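Local atomic coordinates of sulfoquinovosidase (Escherichia coli, PDB entry 5AEG), a protein that hydrolyses the alpha-glycosidic bond of sulfoquinovosyl diacylglycerides and sulfoquinovosyl glycerol, releasing sulfoquinovose for breakdown as a source of carbon and sulfur. Residues A[607-610]-A[611-615]; A[215-219]-A[220-224]; A[121-124]-A[125-129]; A[234-237]-A[238-241]; A[586-589]-A[590-594]. All blocks are in the same frame, centred on the assembly; numbering follows the deposited sequence.

Contact 1: A[607-610]-A[611-615]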
loop_
_atom_site.group_PDB
_atom_site.type_symbol
_atom_site.label_atom_id
_atom_site.label_comp_id
_atom_site.label_asym_id
_atom_site.label_seq_id
_atom_site.Cartn_x
_atom_site.Cartn_y
_atom_site.Cartn_z
ATOM N N TYR A 607 12.914 2.009 11.097
ATOM C CA TYR A 607 13.323 1.690 9.793
ATOM C C TYR A 607 14.631 2.303 9.455
ATOM O O TYR A 607 15.096 3.188 10.153
ATOM C CB TYR A 607 12.287 2.067 8.693
ATOM C CG TYR A 607 11.977 3.528 8.594
ATOM C CD1 TYR A 607 11.058 4.152 9.497
ATOM C CD2 TYR A 607 12.543 4.318 7.619
ATOM C CE1 TYR A 607 10.758 5.520 9.407
ATOM C CE2 TYR A 607 12.256 5.699 7.538
ATOM C CZ TYR A 607 11.352 6.285 8.424
ATOM O OH TYR A 607 11.084 7.630 8.255
ATOM N N LEU A 608 15.226 1.786 8.387
ATOM C CA LEU A 608 16.392 2.425 7.766
ATOM C C LEU A 608 15.922 3.213 6.514
ATOM O O LEU A 608 15.128 2.719 5.700
ATOM C CB LEU A 608 17.413 1.381 7.363
ATOM C CG LEU A 608 18.044 0.554 8.453
ATOM C CD1 LEU A 608 18.842 -0.655 7.883
ATOM C CD2 LEU A 608 18.865 1.356 9.412
ATOM N N LEU A 609 16.383 4.431 6.391
ATOM C CA LEU A 609 16.194 5.275 5.195
ATOM C C LEU A 609 17.455 5.121 4.390
ATOM O O LEU A 609 18.488 5.641 4.772
ATOM C CB LEU A 609 15.942 6.726 5.563
ATOM C CG LEU A 609 15.588 7.742 4.474
ATOM C CD1 LEU A 609 14.222 7.421 3.806
ATOM C CD2 LEU A 609 15.561 9.157 5.032
ATOM N N GLY A 610 17.336 4.453 3.247
ATOM C CA GLY A 610 18.522 3.947 2.518
ATOM C C GLY A 610 19.316 3.038 3.471
ATOM O O GLY A 610 18.777 2.471 4.419
ATOM N N ARG A 611 20.612 2.888 3.180
ATOM C CA ARG A 611 21.507 2.086 4.012
ATOM C C ARG A 611 21.948 2.700 5.349
ATOM O O ARG A 611 22.150 1.957 6.329
ATOM C CB ARG A 611 22.760 1.759 3.173
ATOM C CG ARG A 611 23.838 0.913 3.826
ATOM C CD ARG A 611 23.439 -0.473 4.182
ATOM N NE ARG A 611 24.462 -1.206 5.020
ATOM C CZ ARG A 611 24.481 -1.210 6.363
ATOM N NH1 ARG A 611 23.543 -0.517 7.137
ATOM N NH2 ARG A 611 25.428 -1.909 6.962
ATOM N N ASP A 612 22.089 4.033 5.408
ATOM C CA ASP A 612 22.958 4.663 6.426
ATOM C C ASP A 612 22.226 5.509 7.460
ATOM O O ASP A 612 22.858 6.063 8.363
ATOM C CB ASP A 612 23.998 5.521 5.677
ATOM C CG ASP A 612 25.027 4.690 4.882
ATOM O OD1 ASP A 612 25.209 3.565 5.261
ATOM O OD2 ASP A 612 25.570 5.164 3.877
ATOM N N ILE A 613 20.888 5.667 7.340
ATOM C CA ILE A 613 20.160 6.446 8.358
ATOM C C ILE A 613 19.165 5.544 9.035
ATOM O O ILE A 613 18.432 4.792 8.357
ATOM C CB ILE A 613 19.390 7.613 7.697
ATOM C CG1 ILE A 613 20.377 8.590 7.090
ATOM C CG2 ILE A 613 18.520 8.316 8.756
ATOM C CD1 ILE A 613 19.784 9.724 6.276
ATOM N N LEU A 614 19.095 5.602 10.358
ATOM C CA LEU A 614 18.142 4.859 11.112
ATOM C C LEU A 614 17.140 5.859 11.674
ATOM O O LEU A 614 17.540 6.856 12.330
ATOM C CB LEU A 614 18.812 4.064 12.203
ATOM C CG LEU A 614 17.944 3.151 13.125
ATOM C CD1 LEU A 614 18.768 1.969 13.614
ATOM C CD2 LEU A 614 17.298 3.832 14.284
ATOM N N VAL A 615 15.838 5.557 11.531
ATOM C CA VAL A 615 14.751 6.509 11.982
ATOM C C VAL A 615 13.790 5.795 12.914
ATOM O O VAL A 615 13.282 4.688 12.581
ATOM C CB VAL A 615 13.956 7.122 10.813
ATOM C CG1 VAL A 615 12.948 8.212 11.261
ATOM C CG2 VAL A 615 14.860 7.621 9.705
#
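Val615 N gives its hydrogen to Tyr607 O at 2.8 Å, the shortest polar bond between these two short strands and a nearly straight one, with 173° at the hydrogen. The same two residues are tied a second time, Tyr607 N to Val615 O at 3.1 Å with the donor in the carbonyl plane, which makes them an antiparallel hydrogen-bonded pair. Nearer the turn, Leu609 N reaches Ile613 O at 2.9 Å; this donor is tilted out of the carbonyl plane, and Leu608 CA brings a C-H to the same oxygen at 3.2 Å. Together the strands 607-609 and 613-615 form a beta hairpin in the C-terminal domain of this family 31 glycoside hydrolase, turned by Gly610, Arg611 and Asp612; the positive phi of Gly610 (57°) is one that glycine accepts readily. On the face that carries Tyr607, Leu609, Ile613 and Val615, the phenol ring folds back over its own strand pair. With CG between the backbone N and the carbonyl carbon (chi1 62°), the ring lies alongside Val615, whose CB sits over one face, 3.9 Å from the centroid, in a CH-pi contact; CG1 and CG2 straddle that approach. The hydroxyl goes beyond the hairpin to the carbonyl oxygen of Phe530. The other face is simpler: Leu608 CD2 crosses to Leu614 CB at 3.9 Å. At the turn, Asp612 points away from the first strand and its carboxylate is shared between Arg663, by a salt bridge, and Ser666, while Arg611 NH1 bonds to Tyr594 OH.

Contact 2: A[215-219]-A[220-224]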
loop_
_atom_site.group_PDB
_atom_site.type_symbol
_atom_site.label_atom_id
_atom_site.label_comp_id
_atom_site.label_asym_id
_atom_site.label_seq_id
_atom_site.Cartn_x
_atom_site.Cartn_y
_atom_site.Cartn_z
ATOM N N LEU A 215 -2.962 -21.766 3.757
ATOM C CA LEU A 215 -3.451 -20.856 2.769
ATOM C C LEU A 215 -4.810 -21.343 2.288
ATOM O O LEU A 215 -4.908 -22.435 1.657
ATOM C CB LEU A 215 -2.502 -20.808 1.624
ATOM C CG LEU A 215 -0.998 -20.624 1.943
ATOM C CD1 LEU A 215 -0.282 -20.437 0.623
ATOM C CD2 LEU A 215 -0.750 -19.470 2.829
ATOM N N ALA A 216 -5.825 -20.550 2.556
ATOM C CA ALA A 216 -7.190 -20.804 2.129
ATOM C C ALA A 216 -7.551 -19.958 0.921
ATOM O O ALA A 216 -7.333 -18.723 0.920
ATOM C CB ALA A 216 -8.153 -20.607 3.249
ATOM N N LEU A 217 -8.058 -20.619 -0.136
ATOM C CA LEU A 217 -8.491 -19.935 -1.326
ATOM C C LEU A 217 -9.971 -20.232 -1.625
ATOM O O LEU A 217 -10.438 -21.382 -1.477
ATOM C CB LEU A 217 -7.683 -20.315 -2.583
ATOM C CG LEU A 217 -6.199 -20.088 -2.624
ATOM C CD1 LEU A 217 -5.486 -21.256 -2.067
ATOM C CD2 LEU A 217 -5.780 -19.838 -4.050
ATOM N N TRP A 218 -10.689 -19.210 -2.085
ATOM C CA TRP A 218 -12.069 -19.381 -2.547
ATOM C C TRP A 218 -12.061 -19.544 -4.044
ATOM O O TRP A 218 -12.577 -18.705 -4.801
ATOM C CB TRP A 218 -12.938 -18.219 -2.121
ATOM C CG TRP A 218 -13.173 -18.227 -0.667
ATOM C CD1 TRP A 218 -12.508 -18.957 0.245
ATOM C CD2 TRP A 218 -14.061 -17.360 0.077
ATOM N NE1 TRP A 218 -13.003 -18.720 1.495
ATOM C CE2 TRP A 218 -13.925 -17.697 1.419
ATOM C CE3 TRP A 218 -15.002 -16.389 -0.285
ATOM C CZ2 TRP A 218 -14.690 -17.090 2.427
ATOM C CZ3 TRP A 218 -15.752 -15.759 0.725
ATOM C CH2 TRP A 218 -15.601 -16.125 2.049
ATOM N N GLU A 219 -11.428 -20.602 -4.510
ATOM C CA GLU A 219 -11.411 -20.920 -5.925
ATOM C C GLU A 219 -11.134 -22.437 -6.047
ATOM O O GLU A 219 -10.780 -23.091 -5.074
ATOM C CB GLU A 219 -10.364 -20.129 -6.694
ATOM C CG GLU A 219 -10.726 -19.860 -8.140
ATOM C CD GLU A 219 -9.968 -18.738 -8.798
ATOM O OE1 GLU A 219 -9.283 -17.887 -8.135
ATOM O OE2 GLU A 219 -10.055 -18.698 -10.043
ATOM N N ASP A 220 -11.431 -22.963 -7.229
ATOM C CA ASP A 220 -11.176 -24.347 -7.581
ATOM C C ASP A 220 -9.843 -24.626 -8.145
ATOM O O ASP A 220 -9.520 -25.808 -8.429
ATOM C CB ASP A 220 -12.242 -24.745 -8.640
ATOM C CG ASP A 220 -12.051 -23.972 -9.945
ATOM O OD1 ASP A 220 -12.231 -22.742 -9.944
ATOM O OD2 ASP A 220 -11.587 -24.540 -10.940
ATOM N N LYS A 221 -8.992 -23.599 -8.300
ATOM C CA LYS A 221 -7.650 -23.797 -8.777
ATOM C C LYS A 221 -6.740 -22.822 -8.069
ATOM O O LYS A 221 -7.199 -21.795 -7.541
ATOM C CB LYS A 221 -7.603 -23.559 -10.277
ATOM C CG LYS A 221 -7.739 -22.104 -10.758
ATOM C CD LYS A 221 -8.165 -21.969 -12.233
ATOM C CE LYS A 221 -7.371 -20.948 -13.050
ATOM N NZ LYS A 221 -7.428 -19.514 -12.626
ATOM N N ALA A 222 -5.463 -23.140 -8.036
ATOM C CA ALA A 222 -4.465 -22.215 -7.480
ATOM C C ALA A 222 -3.136 -22.372 -8.149
ATOM O O ALA A 222 -2.718 -23.500 -8.453
ATOM C CB ALA A 222 -4.336 -22.482 -6.025
ATOM N N THR A 223 -2.431 -21.264 -8.326
ATOM C CA THR A 223 -1.069 -21.287 -8.824
ATOM C C THR A 223 -0.181 -20.503 -7.869
ATOM O O THR A 223 -0.460 -19.297 -7.646
ATOM C CB THR A 223 -1.013 -20.601 -10.169
ATOM O OG1 THR A 223 -1.848 -21.333 -11.103
ATOM C CG2 THR A 223 0.403 -20.569 -10.656
ATOM N N LEU A 224 0.837 -21.167 -7.339
ATOM C CA LEU A 224 1.777 -20.573 -6.388
ATOM C C LEU A 224 3.205 -20.662 -6.949
ATOM O O LEU A 224 3.587 -21.688 -7.504
ATOM C CB LEU A 224 1.764 -21.343 -5.069
ATOM C CG LEU A 224 0.433 -21.561 -4.381
ATOM C CD1 LEU A 224 -0.286 -22.806 -4.942
ATOM C CD2 LEU A 224 0.612 -21.646 -2.872
#
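Glu219 and Lys221 meet at the end of a loop joining two strands, 212-217 and 221-228, that run in roughly opposite directions in the galactose mutarotase-like beta-sandwich part of the enzyme. The connection is a beta-arch: its strands pair with different neighbours, 212-217 with 116-122 and 203-206, 221-228 with 193-197 and 103-109. The short strand segments stay 9.1 Å apart at their closest, no hydrogen bond crosses between them, and they pack through side chains. The apolar contacts lie between the two strands. Leu217 sends CD2 to the methyl CB of Ala222 at 3.6 Å, and further from the turn Leu215 CD1 meets Leu224 CD2 at 3.8 Å, the two leucines slanting across each other with only their methyl ends touching. Both Leu215 and Leu217 have CG opposite the carbonyl carbon (chi1 -48° for Leu215), which carries their branches toward the other strand; strand 116-122 packs against this group through Ile117, Leu119 and Leu121. The charged contacts are at the turn and are looser. Glu219 and Lys221 run side by side in the same direction, but the salt bridge they make is long. The other oxygen of Glu219, OE1, is bonded to Asn199 ND2, which also donates to Lys221 O, a second tie between the two sides of the loop. Like charges come near as well: the Asp220 carboxylate is held by Gln108 through OD2, and its OD1 stays 4.6 Å from Glu219 OE2. In the salt bridge itself, Glu219 OE2 lies 3.8 Å from Lys221 NZ.

Contact 3: A[121-124]-A[125-129]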
loop_
_atom_site.group_PDB
_atom_site.type_symbol
_atom_site.label_atom_id
_atom_site.label_comp_id
_atom_site.label_asym_id
_atom_site.label_seq_id
_atom_site.Cartn_x
_atom_site.Cartn_y
_atom_site.Cartn_z
ATOM N N LEU A 121 1.569 -25.447 3.945
ATOM C CA LEU A 121 2.957 -25.384 3.726
ATOM C C LEU A 121 3.719 -25.675 5.004
ATOM O O LEU A 121 3.388 -25.215 6.087
ATOM C CB LEU A 121 3.394 -24.004 3.174
ATOM C CG LEU A 121 2.647 -23.489 1.947
ATOM C CD1 LEU A 121 3.225 -22.128 1.574
ATOM C CD2 LEU A 121 2.776 -24.425 0.780
ATOM N N ALA A 122 4.769 -26.489 4.912
ATOM C CA ALA A 122 5.515 -26.827 6.092
ATOM C C ALA A 122 6.193 -25.470 6.616
ATOM O O ALA A 122 6.560 -24.634 5.815
ATOM C CB ALA A 122 6.601 -27.836 5.755
ATOM N N ALA A 123 6.354 -25.367 7.903
ATOM C CA ALA A 123 7.094 -24.299 8.521
ATOM C C ALA A 123 7.804 -24.697 9.768
ATOM O O ALA A 123 7.495 -25.727 10.331
ATOM C CB ALA A 123 6.100 -23.178 8.881
ATOM N N GLN A 124 8.635 -23.780 10.306
ATOM C CA GLN A 124 9.280 -23.977 11.631
ATOM C C GLN A 124 8.779 -22.981 12.641
ATOM O O GLN A 124 8.494 -21.839 12.283
ATOM C CB GLN A 124 10.792 -23.825 11.558
ATOM C CG GLN A 124 11.511 -24.726 10.550
ATOM C CD GLN A 124 12.927 -24.169 10.172
ATOM O OE1 GLN A 124 13.250 -22.891 10.231
ATOM N NE2 GLN A 124 13.787 -25.093 9.779
ATOM N N PRO A 125 8.683 -23.366 13.909
ATOM C CA PRO A 125 8.158 -22.471 14.900
ATOM C C PRO A 125 8.865 -21.119 14.989
ATOM O O PRO A 125 8.211 -20.163 15.290
ATOM C CB PRO A 125 8.322 -23.243 16.215
ATOM C CG PRO A 125 8.209 -24.661 15.776
ATOM C CD PRO A 125 8.965 -24.699 14.506
ATOM N N GLU A 126 10.163 -21.067 14.737
ATOM C CA GLU A 126 10.941 -19.799 14.811
ATOM C C GLU A 126 10.798 -18.840 13.599
ATOM O O GLU A 126 11.273 -17.702 13.639
ATOM C CB GLU A 126 12.433 -20.084 14.983
ATOM C CG GLU A 126 13.034 -20.832 13.834
ATOM C CD GLU A 126 13.009 -22.407 14.020
ATOM O OE1 GLU A 126 12.194 -23.003 14.807
ATOM O OE2 GLU A 126 13.834 -23.038 13.352
ATOM N N ASP A 127 10.168 -19.275 12.521
ATOM C CA ASP A 127 10.164 -18.474 11.338
ATOM C C ASP A 127 9.342 -17.175 11.576
ATOM O O ASP A 127 8.309 -17.219 12.214
ATOM C CB ASP A 127 9.525 -19.216 10.162
ATOM C CG ASP A 127 10.285 -20.473 9.739
ATOM O OD1 ASP A 127 11.496 -20.597 10.026
ATOM O OD2 ASP A 127 9.678 -21.276 8.999
ATOM N N HIS A 128 9.782 -16.071 10.991
ATOM C CA HIS A 128 8.921 -14.882 10.834
ATOM C C HIS A 128 8.438 -14.800 9.434
ATOM O O HIS A 128 9.027 -15.382 8.486
ATOM C CB HIS A 128 9.689 -13.574 11.239
ATOM C CG HIS A 128 10.331 -13.665 12.576
ATOM N ND1 HIS A 128 9.662 -13.404 13.755
ATOM C CD2 HIS A 128 11.593 -14.059 12.946
ATOM C CE1 HIS A 128 10.488 -13.560 14.793
ATOM N NE2 HIS A 128 11.651 -13.985 14.329
ATOM N N ILE A 129 7.402 -13.958 9.230
ATOM C CA ILE A 129 6.762 -13.845 7.969
ATOM C C ILE A 129 6.452 -12.342 7.734
ATOM O O ILE A 129 5.918 -11.675 8.647
ATOM C CB ILE A 129 5.447 -14.635 7.974
ATOM C CG1 ILE A 129 5.638 -16.187 8.082
ATOM C CG2 ILE A 129 4.661 -14.357 6.725
ATOM C CD1 ILE A 129 6.302 -16.763 6.826
#
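Asp127 and Gln124 hold each other through two hydrogen bonds that run in opposite senses. Asp127 N donates to Gln124 O at 3.1 Å, the bond that closes the turn, and Gln124 N donates to Asp127 OD2 at 3.0 Å. Both are close to straight at the hydrogen, 169° and 165°, yet neither acceptor is met in its plane: the amide of Asp127 stands above the Gln124 carbonyl, and the amide of Gln124 stands 63° out of the carboxylate plane. The carboxylate is brought back over the start of the turn by its first torsion, which sets CG opposite the carbonyl carbon and beside the backbone N. OD2 is gripped a second time, by Gln191 NE2, so this buried oxygen has two donors. Arg142 NH1 donates to both Gln124 O and Asp127 O. Farther out, the end of the Gln124 side chain lies against the carboxylates of Glu126 and Asp127. Glu126 bends back at chi2 to get there, and its CD comes to 3.6 Å from Gln124 CB. Pro125 rests on Glu211. Packing is slight: the methyl CB of Ala123 is 4.1 Å from Asp127 OD2, while Ala123 also leans on Arg142 and His213. What results is a type I beta turn from Gln124 to Asp127, reinforced by an aspartate side chain at its last position, that leads from strand 116-122 into strand 129-133 of the galactose mutarotase-like N-terminal domain.

Contact 4: A[234-237]-A[238-241]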
loop_
_atom_site.group_PDB
_atom_site.type_symbol
_atom_site.label_atom_id
_atom_site.label_comp_id
_atom_site.label_asym_id
_atom_site.label_seq_id
_atom_site.Cartn_x
_atom_site.Cartn_y
_atom_site.Cartn_z
ATOM N N SER A 234 18.744 -9.810 -2.027
ATOM C CA SER A 234 18.656 -10.594 -3.265
ATOM C C SER A 234 17.202 -11.090 -3.486
ATOM O O SER A 234 16.709 -11.119 -4.575
ATOM C CB SER A 234 19.637 -11.824 -3.205
ATOM O OG SER A 234 19.488 -12.513 -4.418
ATOM N N LEU A 235 16.590 -11.516 -2.399
ATOM C CA LEU A 235 15.210 -11.986 -2.464
ATOM C C LEU A 235 14.278 -10.908 -3.052
ATOM O O LEU A 235 13.478 -11.201 -3.937
ATOM C CB LEU A 235 14.785 -12.524 -1.128
ATOM C CG LEU A 235 13.464 -13.286 -1.179
ATOM C CD1 LEU A 235 13.623 -14.580 -1.993
ATOM C CD2 LEU A 235 12.975 -13.575 0.209
ATOM N N LEU A 236 14.481 -9.648 -2.680
ATOM C CA LEU A 236 13.628 -8.549 -3.147
ATOM C C LEU A 236 13.897 -8.191 -4.566
ATOM O O LEU A 236 12.998 -7.836 -5.322
ATOM C CB LEU A 236 13.707 -7.292 -2.191
ATOM C CG LEU A 236 13.170 -7.503 -0.767
ATOM C CD1 LEU A 236 13.297 -6.208 -0.037
ATOM C CD2 LEU A 236 11.715 -7.916 -0.732
ATOM N N GLU A 237 15.163 -8.299 -4.972
ATOM C CA GLU A 237 15.508 -8.238 -6.375
ATOM C C GLU A 237 14.764 -9.326 -7.184
ATOM O O GLU A 237 14.222 -9.025 -8.227
ATOM C CB GLU A 237 17.038 -8.307 -6.586
ATOM C CG GLU A 237 17.399 -8.183 -8.054
ATOM C CD GLU A 237 18.896 -8.188 -8.313
ATOM O OE1 GLU A 237 19.665 -8.629 -7.432
ATOM O OE2 GLU A 237 19.277 -7.779 -9.426
ATOM N N LYS A 238 14.722 -10.557 -6.698
ATOM C CA LYS A 238 13.981 -11.617 -7.398
ATOM C C LYS A 238 12.502 -11.353 -7.396
ATOM O O LYS A 238 11.830 -11.438 -8.413
ATOM C CB LYS A 238 14.303 -12.983 -6.777
ATOM C CG LYS A 238 15.731 -13.380 -7.192
ATOM C CD LYS A 238 16.185 -14.610 -6.451
ATOM C CE LYS A 238 17.677 -14.933 -6.738
ATOM N NZ LYS A 238 17.879 -16.331 -6.276
ATOM N N LEU A 239 11.993 -10.881 -6.251
ATOM C CA LEU A 239 10.546 -10.675 -6.158
ATOM C C LEU A 239 10.069 -9.594 -7.082
ATOM O O LEU A 239 8.990 -9.731 -7.785
ATOM C CB LEU A 239 10.119 -10.406 -4.688
ATOM C CG LEU A 239 8.614 -10.150 -4.469
ATOM C CD1 LEU A 239 7.743 -11.380 -4.834
ATOM C CD2 LEU A 239 8.401 -9.864 -3.002
ATOM N N THR A 240 10.822 -8.511 -7.142
ATOM C CA THR A 240 10.511 -7.444 -8.056
ATOM C C THR A 240 10.801 -7.752 -9.549
ATOM O O THR A 240 10.190 -7.120 -10.417
ATOM C CB THR A 240 11.183 -6.085 -7.667
ATOM O OG1 THR A 240 12.601 -6.225 -7.620
ATOM C CG2 THR A 240 10.702 -5.613 -6.254
ATOM N N ALA A 241 11.724 -8.672 -9.843
ATOM C CA ALA A 241 11.830 -9.185 -11.259
ATOM C C ALA A 241 10.562 -9.886 -11.671
ATOM O O ALA A 241 10.170 -9.789 -12.798
ATOM C CB ALA A 241 13.055 -10.126 -11.413
#
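Leu236 O takes two bonds from one residue, Thr240 N at 2.9 Å and Thr240 OG1 at 2.8 Å, and marks the tight part of this helical turn. The threonine hydroxyl folds back to the carbonyl one turn earlier because OG1 sits between the backbone N and the carbonyl carbon (chi1 59°); Thr240 OG1 is also bonded to Arg245 NE. Beside it, Leu239 N reaches Leu235 O at 2.8 Å in the carbonyl plane. The buried side carries Leu235, Leu236 and Leu239, but these leucines pack mainly outward, with Leu236 CD2 no nearer to Leu239 CD2 than 4.5 Å: Leu235 and Leu239 lie on Tyr194, and Leu236 on Pro585. The more exposed side is looser. There Lys238, extended beyond CG, runs back along the helix past Ser234, its CE 3.8 Å from Ser234 OG, and ends with NZ bonded to Cys228 O. The Glu237 chain is extended, and its backbone oxygen accepts from Ala241 N and from Arg245 NH2. The regular i to i+4 bonds and the one-sided leucines are those of an amphipathic alpha-helix, 232-243, lying against strands 186-189 and 193-197.

Contact 5: A[586-589]-A[590-594]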
loop_
_atom_site.group_PDB
_atom_site.type_symbol
_atom_site.label_atom_id
_atom_site.label_comp_id
_atom_site.label_asym_id
_atom_site.label_seq_id
_atom_site.Cartn_x
_atom_site.Cartn_y
_atom_site.Cartn_z
ATOM N N VAL A 586 13.264 2.047 -0.427
ATOM C CA VAL A 586 13.819 3.270 0.174
ATOM C C VAL A 586 13.721 3.252 1.680
ATOM O O VAL A 586 14.675 3.587 2.360
ATOM C CB VAL A 586 13.172 4.544 -0.425
ATOM C CG1 VAL A 586 13.795 5.786 0.185
ATOM C CG2 VAL A 586 13.386 4.539 -1.930
ATOM N N MET A 587 12.582 2.795 2.238
ATOM C CA MET A 587 12.491 2.618 3.641
ATOM C C MET A 587 12.581 1.121 3.885
ATOM O O MET A 587 11.807 0.349 3.348
ATOM C CB MET A 587 11.141 3.184 4.176
ATOM C CG MET A 587 11.050 4.653 4.037
ATOM S SD MET A 587 9.340 5.350 4.180
ATOM C CE MET A 587 8.950 5.019 5.864
ATOM N N ARG A 588 13.575 0.741 4.697
ATOM C CA ARG A 588 13.970 -0.641 4.824
ATOM C C ARG A 588 13.824 -1.219 6.212
ATOM O O ARG A 588 14.208 -0.576 7.240
ATOM C CB ARG A 588 15.483 -0.726 4.416
ATOM C CG ARG A 588 15.737 -0.227 3.018
ATOM C CD ARG A 588 17.223 -0.197 2.625
ATOM N NE ARG A 588 17.447 0.556 1.418
ATOM C CZ ARG A 588 18.650 0.787 0.869
ATOM N NH1 ARG A 588 19.768 0.293 1.416
ATOM N NH2 ARG A 588 18.774 1.536 -0.212
ATOM N N PRO A 589 13.407 -2.499 6.310
ATOM C CA PRO A 589 13.426 -3.236 7.541
ATOM C C PRO A 589 14.909 -3.364 7.982
ATOM O O PRO A 589 15.743 -3.515 7.096
ATOM C CB PRO A 589 12.855 -4.607 7.136
ATOM C CG PRO A 589 12.054 -4.326 5.901
ATOM C CD PRO A 589 12.807 -3.268 5.201
ATOM N N LEU A 590 15.191 -3.235 9.263
ATOM C CA LEU A 590 16.625 -3.257 9.733
ATOM C C LEU A 590 17.336 -4.607 9.353
ATOM O O LEU A 590 18.558 -4.618 9.093
ATOM C CB LEU A 590 16.734 -3.058 11.178
ATOM C CG LEU A 590 16.915 -1.595 11.654
ATOM C CD1 LEU A 590 15.730 -0.657 11.361
ATOM C CD2 LEU A 590 17.261 -1.532 13.111
ATOM N N PHE A 591 16.563 -5.681 9.233
ATOM C CA PHE A 591 17.139 -7.004 8.952
ATOM C C PHE A 591 17.601 -7.109 7.520
ATOM O O PHE A 591 18.343 -8.005 7.238
ATOM C CB PHE A 591 16.237 -8.139 9.421
ATOM C CG PHE A 591 14.878 -8.162 8.773
ATOM C CD1 PHE A 591 14.723 -8.555 7.469
ATOM C CD2 PHE A 591 13.801 -7.778 9.479
ATOM C CE1 PHE A 591 13.444 -8.614 6.893
ATOM C CE2 PHE A 591 12.529 -7.784 8.913
ATOM C CZ PHE A 591 12.353 -8.233 7.642
ATOM N N LEU A 592 17.281 -6.163 6.618
ATOM C CA LEU A 592 17.884 -6.167 5.313
ATOM C C LEU A 592 19.426 -5.969 5.403
ATOM O O LEU A 592 20.171 -6.473 4.512
ATOM C CB LEU A 592 17.369 -5.128 4.375
ATOM C CG LEU A 592 15.909 -5.178 3.908
ATOM C CD1 LEU A 592 15.663 -4.262 2.740
ATOM C CD2 LEU A 592 15.445 -6.574 3.653
ATOM N N HIS A 593 19.860 -5.227 6.417
ATOM C CA HIS A 593 21.300 -4.900 6.569
ATOM C C HIS A 593 21.932 -5.458 7.798
ATOM O O HIS A 593 23.141 -5.345 7.905
ATOM C CB HIS A 593 21.545 -3.398 6.453
ATOM C CG HIS A 593 21.181 -2.852 5.148
ATOM N ND1 HIS A 593 21.790 -3.266 3.963
ATOM C CD2 HIS A 593 20.206 -1.962 4.788
ATOM C CE1 HIS A 593 21.232 -2.628 2.948
ATOM N NE2 HIS A 593 20.279 -1.824 3.428
ATOM N N TYR A 594 21.168 -5.982 8.765
ATOM C CA TYR A 594 21.633 -6.508 10.062
ATOM C C TYR A 594 21.003 -7.899 10.195
ATOM O O TYR A 594 20.370 -8.206 11.150
ATOM C CB TYR A 594 21.293 -5.547 11.274
ATOM C CG TYR A 594 21.953 -4.216 11.046
ATOM C CD1 TYR A 594 23.287 -3.996 11.465
ATOM C CD2 TYR A 594 21.331 -3.212 10.315
ATOM C CE1 TYR A 594 23.966 -2.812 11.122
ATOM C CE2 TYR A 594 21.978 -1.989 10.022
ATOM C CZ TYR A 594 23.278 -1.766 10.476
ATOM O OH TYR A 594 24.000 -0.650 10.130
#
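This is a local turn contact, largely buried, in which the chain leaves the edge strand 587-588 and coils back so that Arg588 and Pro589 meet Phe591, Leu592 and His593. Its one side-chain hydrogen bond runs from Arg588 NH1 to His593 NE2, 3.0 Å and 153° at the hydrogen. The imidazole nitrogen lies in the guanidinium plane, at its edge, whereas the arginine is tilted 20° from the ring plane, the two flat groups being turned 44° apart. Arg588 is extended from CG to NE, and the guanidinium is held by two bonds, NE to Pro585 O and NH1 to His593 NE2. Leu592 N bonds to Pro589 O at 3.1 Å from above the carbonyl plane, closing a type I beta turn from Pro589 to Leu592. The strand belongs to the antiparallel sheet of the C-terminal domain, and the coil that follows packs against helices 486-495 and 232-243. Pro589 works on two sides: CB lies over one face of Phe591, 3.8 Å from the ring centroid in a CH-pi contact, and CD touches Leu592 CG at 3.9 Å. Phe591 also stacks with Tyr601 and meets Tyr232 edge-to-face. Leu592 CD1 fills the angle between Pro589 CD and Arg588 CB, 3.9 Å from each.

Contacts 1 and 5 belong to one sheet of the C-terminal domain: strands 587-588 and 607-609 are neighbours, joined by Leu608 O and Arg588 N at 2.7 Å, with centres about 7 Å apart, and Arg611 of the hairpin packs by its CD on His593. Contact 4 links this region to the N-terminal part of the chain, since Leu236 CD1 touches Leu592 CD1 at 4.1 Å; its helix directly follows the strand of contact 2. Contacts 2 and 3 meet through Leu215 and Leu121 on adjacent strands, though their centres are about 20 Å apart. All five lie away from the nucleophile Asp405 and the probable proton donor Asp472.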